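Local coordinates for guanine nucleotide exchange factor SRM1 (Saccharomyces cerevisiae, PDB 3OF7), which promotes the exchange of GDP for GTP on the GTPases GSP1 and GSP2, binds chromatin and controls RNA metabolism and nuclear transport, at residues Ser264-Leu278 / Val313-Ile327. Numbering follows the deposited sequence.
Sequences SGENHCFALTKDNKL and VVIRSIAAGEHHSLI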
loop_
_atom_site.group_PDB
_atom_site.type_symbol
_atom_site.label_atom_id
_atom_site.label_comp_id
_atom_site.label_asym_id
_atom_site.label_seq_id
_atom_site.Cartn_x
_atom_site.Cartn_y
_atom_site.Cartn_z
ATOM N N SER A 264 4.963 5.141 -0.722
ATOM C CA SER A 264 4.054 6.276 -0.723
ATOM C C SER A 264 2.895 6.060 0.239
ATOM O O SER A 264 2.350 4.956 0.321
ATOM C CB SER A 264 3.531 6.513 -2.142
ATOM O OG SER A 264 2.803 7.725 -2.208
ATOM N N GLY A 265 2.557 7.108 0.988
ATOM C CA GLY A 265 1.253 7.210 1.642
ATOM C C GLY A 265 0.260 7.816 0.659
ATOM O O GLY A 265 0.516 7.855 -0.554
ATOM N N GLU A 266 -0.874 8.299 1.163
ATOM C CA GLU A 266 -1.903 8.829 0.277
ATOM C C GLU A 266 -1.427 10.084 -0.465
ATOM O O GLU A 266 -1.501 10.149 -1.698
ATOM C CB GLU A 266 -3.207 9.077 1.040
ATOM C CG GLU A 266 -3.858 7.768 1.470
ATOM C CD GLU A 266 -5.314 7.902 1.878
ATOM O OE1 GLU A 266 -5.897 9.004 1.774
ATOM O OE2 GLU A 266 -5.882 6.874 2.302
ATOM N N ASN A 267 -0.922 11.049 0.295
ATOM C CA ASN A 267 -0.493 12.339 -0.251
ATOM C C ASN A 267 0.917 12.734 0.201
ATOM O O ASN A 267 1.318 13.900 0.090
ATOM C CB ASN A 267 -1.503 13.426 0.138
ATOM C CG ASN A 267 -2.883 13.164 -0.422
ATOM O OD1 ASN A 267 -3.048 12.898 -1.618
ATOM N ND2 ASN A 267 -3.894 13.233 0.443
ATOM N N HIS A 268 1.660 11.761 0.722
ATOM C CA HIS A 268 3.062 11.967 1.088
ATOM C C HIS A 268 3.872 10.758 0.656
ATOM O O HIS A 268 3.309 9.679 0.420
ATOM C CB HIS A 268 3.227 12.245 2.587
ATOM C CG HIS A 268 2.790 11.119 3.472
ATOM N ND1 HIS A 268 3.667 10.423 4.279
ATOM C CD2 HIS A 268 1.568 10.579 3.692
ATOM C CE1 HIS A 268 3.003 9.499 4.953
ATOM N NE2 HIS A 268 1.729 9.573 4.615
ATOM N N CYS A 269 5.187 10.931 0.559
ATOM C CA CYS A 269 6.026 9.960 -0.127
ATOM C C CYS A 269 7.363 9.772 0.566
ATOM O O CYS A 269 7.804 10.634 1.325
ATOM C CB CYS A 269 6.274 10.422 -1.564
ATOM S SG CYS A 269 4.788 10.862 -2.480
ATOM N N PHE A 270 8.000 8.642 0.281
ATOM C CA PHE A 270 9.298 8.303 0.846
ATOM C C PHE A 270 10.247 7.812 -0.226
ATOM O O PHE A 270 9.840 7.130 -1.177
ATOM C CB PHE A 270 9.153 7.221 1.912
ATOM C CG PHE A 270 8.439 7.681 3.130
ATOM C CD1 PHE A 270 9.139 8.273 4.169
ATOM C CD2 PHE A 270 7.055 7.547 3.229
ATOM C CE1 PHE A 270 8.481 8.722 5.297
ATOM C CE2 PHE A 270 6.390 7.990 4.359
ATOM C CZ PHE A 270 7.097 8.577 5.390
ATOM N N ALA A 271 11.520 8.162 -0.061
ATOM C CA ALA A 271 12.579 7.623 -0.903
ATOM C C ALA A 271 13.795 7.306 -0.037
ATOM O O ALA A 271 14.172 8.087 0.839
ATOM C CB ALA A 271 12.936 8.593 -2.012
ATOM N N LEU A 272 14.384 6.139 -0.269
ATOM C CA LEU A 272 15.593 5.727 0.435
ATOM C C LEU A 272 16.729 5.722 -0.578
ATOM O O LEU A 272 16.612 5.106 -1.636
ATOM C CB LEU A 272 15.406 4.334 1.051
ATOM C CG LEU A 272 16.572 3.649 1.776
ATOM C CD1 LEU A 272 16.970 4.390 3.046
ATOM C CD2 LEU A 272 16.184 2.204 2.105
ATOM N N THR A 273 17.814 6.426 -0.259
ATOM C CA THR A 273 18.925 6.569 -1.202
ATOM C C THR A 273 19.902 5.408 -1.082
ATOM O O THR A 273 19.851 4.641 -0.119
ATOM C CB THR A 273 19.703 7.896 -1.007
ATOM O OG1 THR A 273 20.202 7.972 0.335
ATOM C CG2 THR A 273 18.811 9.092 -1.300
ATOM N N LYS A 274 20.793 5.304 -2.070
ATOM C CA LYS A 274 21.877 4.326 -2.082
ATOM C C LYS A 274 22.720 4.382 -0.810
ATOM O O LYS A 274 23.217 3.352 -0.346
ATOM C CB LYS A 274 22.760 4.541 -3.314
ATOM N N ASP A 275 22.844 5.578 -0.236
ATOM C CA ASP A 275 23.658 5.797 0.964
ATOM C C ASP A 275 22.858 5.692 2.275
ATOM O O ASP A 275 23.292 6.189 3.324
ATOM C CB ASP A 275 24.382 7.146 0.869
ATOM C CG ASP A 275 25.245 7.262 -0.381
ATOM N N ASN A 276 21.701 5.031 2.202
ATOM C CA ASN A 276 20.820 4.752 3.353
ATOM C C ASN A 276 20.177 5.972 4.030
ATOM O O ASN A 276 19.806 5.918 5.200
ATOM C CB ASN A 276 21.490 3.827 4.394
ATOM C CG ASN A 276 20.480 3.182 5.354
ATOM O OD1 ASN A 276 20.630 3.261 6.576
ATOM N ND2 ASN A 276 19.443 2.555 4.801
ATOM N N LYS A 277 20.033 7.060 3.284
ATOM C CA LYS A 277 19.353 8.247 3.787
ATOM C C LYS A 277 17.894 8.231 3.327
ATOM O O LYS A 277 17.611 8.081 2.137
ATOM C CB LYS A 277 20.057 9.526 3.316
ATOM C CG LYS A 277 21.475 9.712 3.873
ATOM N N LEU A 278 16.980 8.374 4.282
ATOM C CA LEU A 278 15.548 8.352 3.995
ATOM C C LEU A 278 15.010 9.781 3.942
ATOM O O LEU A 278 15.191 10.553 4.892
ATOM C CB LEU A 278 14.806 7.538 5.062
ATOM C CG LEU A 278 13.285 7.368 4.945
ATOM C CD1 LEU A 278 12.919 6.680 3.639
ATOM C CD2 LEU A 278 12.727 6.592 6.149
ATOM N N VAL A 313 19.755 1.617 12.460
ATOM C CA VAL A 313 18.609 1.082 11.700
ATOM C C VAL A 313 18.749 1.079 10.169
ATOM O O VAL A 313 18.884 2.125 9.526
ATOM C CB VAL A 313 17.230 1.681 12.197
ATOM C CG1 VAL A 313 17.394 3.071 12.765
ATOM C CG2 VAL A 313 16.161 1.667 11.107
ATOM N N VAL A 314 18.717 -0.128 9.611
ATOM C CA VAL A 314 18.681 -0.338 8.168
ATOM C C VAL A 314 17.214 -0.530 7.761
ATOM O O VAL A 314 16.517 -1.374 8.322
ATOM C CB VAL A 314 19.532 -1.576 7.759
ATOM C CG1 VAL A 314 19.491 -1.814 6.254
ATOM C CG2 VAL A 314 20.982 -1.406 8.225
ATOM N N ILE A 315 16.762 0.262 6.792
ATOM C CA ILE A 315 15.364 0.246 6.340
ATOM C C ILE A 315 15.063 -0.973 5.471
ATOM O O ILE A 315 15.764 -1.242 4.490
ATOM C CB ILE A 315 14.989 1.537 5.544
ATOM C CG1 ILE A 315 15.389 2.822 6.296
ATOM C CG2 ILE A 315 13.503 1.530 5.129
ATOM C CD1 ILE A 315 14.852 2.974 7.718
ATOM N N ARG A 316 14.021 -1.709 5.840
ATOM C CA ARG A 316 13.561 -2.837 5.046
ATOM C C ARG A 316 12.411 -2.412 4.132
ATOM O O ARG A 316 12.451 -2.634 2.918
ATOM C CB ARG A 316 13.135 -3.977 5.968
ATOM C CG ARG A 316 12.584 -5.221 5.285
ATOM C CD ARG A 316 12.531 -6.314 6.336
ATOM N NE ARG A 316 11.696 -7.463 6.002
ATOM C CZ ARG A 316 12.092 -8.498 5.268
ATOM N NH1 ARG A 316 13.313 -8.521 4.741
ATOM N NH2 ARG A 316 11.260 -9.507 5.049
ATOM N N SER A 317 11.394 -1.779 4.711
ATOM C CA SER A 317 10.233 -1.348 3.941
ATOM C C SER A 317 9.452 -0.288 4.696
ATOM O O SER A 317 9.658 -0.072 5.892
ATOM C CB SER A 317 9.319 -2.539 3.622
ATOM O OG SER A 317 8.837 -3.129 4.814
ATOM N N ILE A 318 8.556 0.371 3.977
ATOM C CA ILE A 318 7.738 1.422 4.545
ATOM C C ILE A 318 6.303 1.224 4.066
ATOM O O ILE A 318 6.079 0.832 2.929
ATOM C CB ILE A 318 8.243 2.817 4.094
ATOM C CG1 ILE A 318 9.689 3.055 4.552
ATOM C CG2 ILE A 318 7.326 3.927 4.620
ATOM C CD1 ILE A 318 10.377 4.149 3.772
ATOM N N ALA A 319 5.337 1.468 4.946
ATOM C CA ALA A 319 3.945 1.535 4.545
ATOM C C ALA A 319 3.379 2.813 5.120
ATOM O O ALA A 319 3.750 3.209 6.226
ATOM C CB ALA A 319 3.175 0.325 5.068
ATOM N N ALA A 320 2.475 3.461 4.393
ATOM C CA ALA A 320 1.880 4.700 4.902
ATOM C C ALA A 320 0.432 4.873 4.465
ATOM O O ALA A 320 0.058 4.467 3.367
ATOM C CB ALA A 320 2.734 5.924 4.489
ATOM N N GLY A 321 -0.375 5.478 5.334
ATOM C CA GLY A 321 -1.779 5.738 5.041
ATOM C C GLY A 321 -2.051 7.190 4.717
ATOM O O GLY A 321 -1.213 7.857 4.119
ATOM N N GLU A 322 -3.226 7.687 5.101
ATOM C CA GLU A 322 -3.539 9.099 4.877
ATOM C C GLU A 322 -2.672 10.027 5.741
ATOM O O GLU A 322 -2.088 11.002 5.242
ATOM C CB GLU A 322 -5.032 9.395 5.082
ATOM C CG GLU A 322 -5.397 10.808 4.624
ATOM C CD GLU A 322 -6.874 11.121 4.670
ATOM O OE1 GLU A 322 -7.643 10.433 5.375
ATOM O OE2 GLU A 322 -7.255 12.099 4.006
ATOM N N HIS A 323 -2.583 9.721 7.033
ATOM C CA HIS A 323 -1.951 10.643 7.980
ATOM C C HIS A 323 -0.960 9.980 8.919
ATOM O O HIS A 323 -0.640 10.540 9.974
ATOM C CB HIS A 323 -3.017 11.361 8.819
ATOM C CG HIS A 323 -3.986 12.173 8.019
ATOM N ND1 HIS A 323 -5.338 12.188 8.285
ATOM C CD2 HIS A 323 -3.794 13.031 6.988
ATOM C CE1 HIS A 323 -5.940 13.011 7.441
ATOM N NE2 HIS A 323 -5.024 13.532 6.642
ATOM N N HIS A 324 -0.475 8.799 8.546
ATOM C CA HIS A 324 0.538 8.104 9.349
ATOM C C HIS A 324 1.500 7.331 8.474
ATOM O O HIS A 324 1.198 7.035 7.312
ATOM C CB HIS A 324 -0.106 7.168 10.382
ATOM C CG HIS A 324 -0.714 5.935 9.794
ATOM N ND1 HIS A 324 -0.241 4.668 10.069
ATOM C CD2 HIS A 324 -1.761 5.770 8.951
ATOM C CE1 HIS A 324 -0.972 3.777 9.426
ATOM N NE2 HIS A 324 -1.905 4.420 8.745
ATOM N N SER A 325 2.657 7.009 9.039
ATOM C CA SER A 325 3.680 6.271 8.320
ATOM C C SER A 325 4.284 5.200 9.203
ATOM O O SER A 325 4.373 5.377 10.410
ATOM C CB SER A 325 4.779 7.220 7.865
ATOM O OG SER A 325 4.217 8.239 7.065
ATOM N N LEU A 326 4.718 4.107 8.581
ATOM C CA LEU A 326 5.300 2.983 9.307
ATOM C C LEU A 326 6.606 2.562 8.658
ATOM O O LEU A 326 6.634 2.203 7.487
ATOM C CB LEU A 326 4.329 1.798 9.346
ATOM C CG LEU A 326 2.920 2.076 9.878
ATOM C CD1 LEU A 326 2.055 0.846 9.687
ATOM C CD2 LEU A 326 2.940 2.500 11.353
ATOM N N ILE A 327 7.682 2.617 9.430
ATOM C CA ILE A 327 9.010 2.326 8.906
ATOM C C ILE A 327 9.546 1.058 9.548
ATOM O O ILE A 327 9.758 1.010 10.757
ATOM C CB ILE A 327 9.976 3.506 9.141
ATOM C CG1 ILE A 327 9.457 4.761 8.420
ATOM C CG2 ILE A 327 11.390 3.145 8.647
ATOM C CD1 ILE A 327 9.970 6.080 9.008
HETATM O O HOH W 1 2.092 2.204 1.870
HETATM O O HOH W 2 0.488 3.516 0.904
#
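F270 and I318 meet at about a right angle: CG2 of I318 sits over one face of the phenyl ring, offset toward the rim, in a CH-pi contact 4.2 Å from the ring centroid. With its CG1 anti to the carbonyl carbon (chi1 -60°), I318 sends CD1 the other way along the interface, to 3.8 Å from F270 CB and 3.6 Å from L278 CD1, the two aliphatic chains meeting tip to tip. L278 CD2 likewise faces I327 CD1, and L272 CD2 packs on I315 CB at 3.7 Å, closing the apolar layer toward V314 and N276. This layer exemplifies how neighbouring blades of the seven-bladed RCC1 beta-propeller are joined: strands 268-273 and 315-320 belong to different four-stranded sheets and stack face to face, their axes 8.7 Å apart and antiparallel. In the tight hairpin connections 265-267 and 321-323 the interface becomes polar. The carbonyl of G321 accepts a nearly straight bond from E266 N (3.0 Å, 167°), the donor lying well above the carbonyl plane, and a weak one from H268 NE2 at the imidazole edge. Beside it E266 OE1 rests against CB and CG of E322, the carboxylate planes 24° apart and E266 OE1 4.1 Å from E322 OE2; hydrogen bonds from E266 OE2 to S386 and from E322 OE1 to H387 may temper the repulsion.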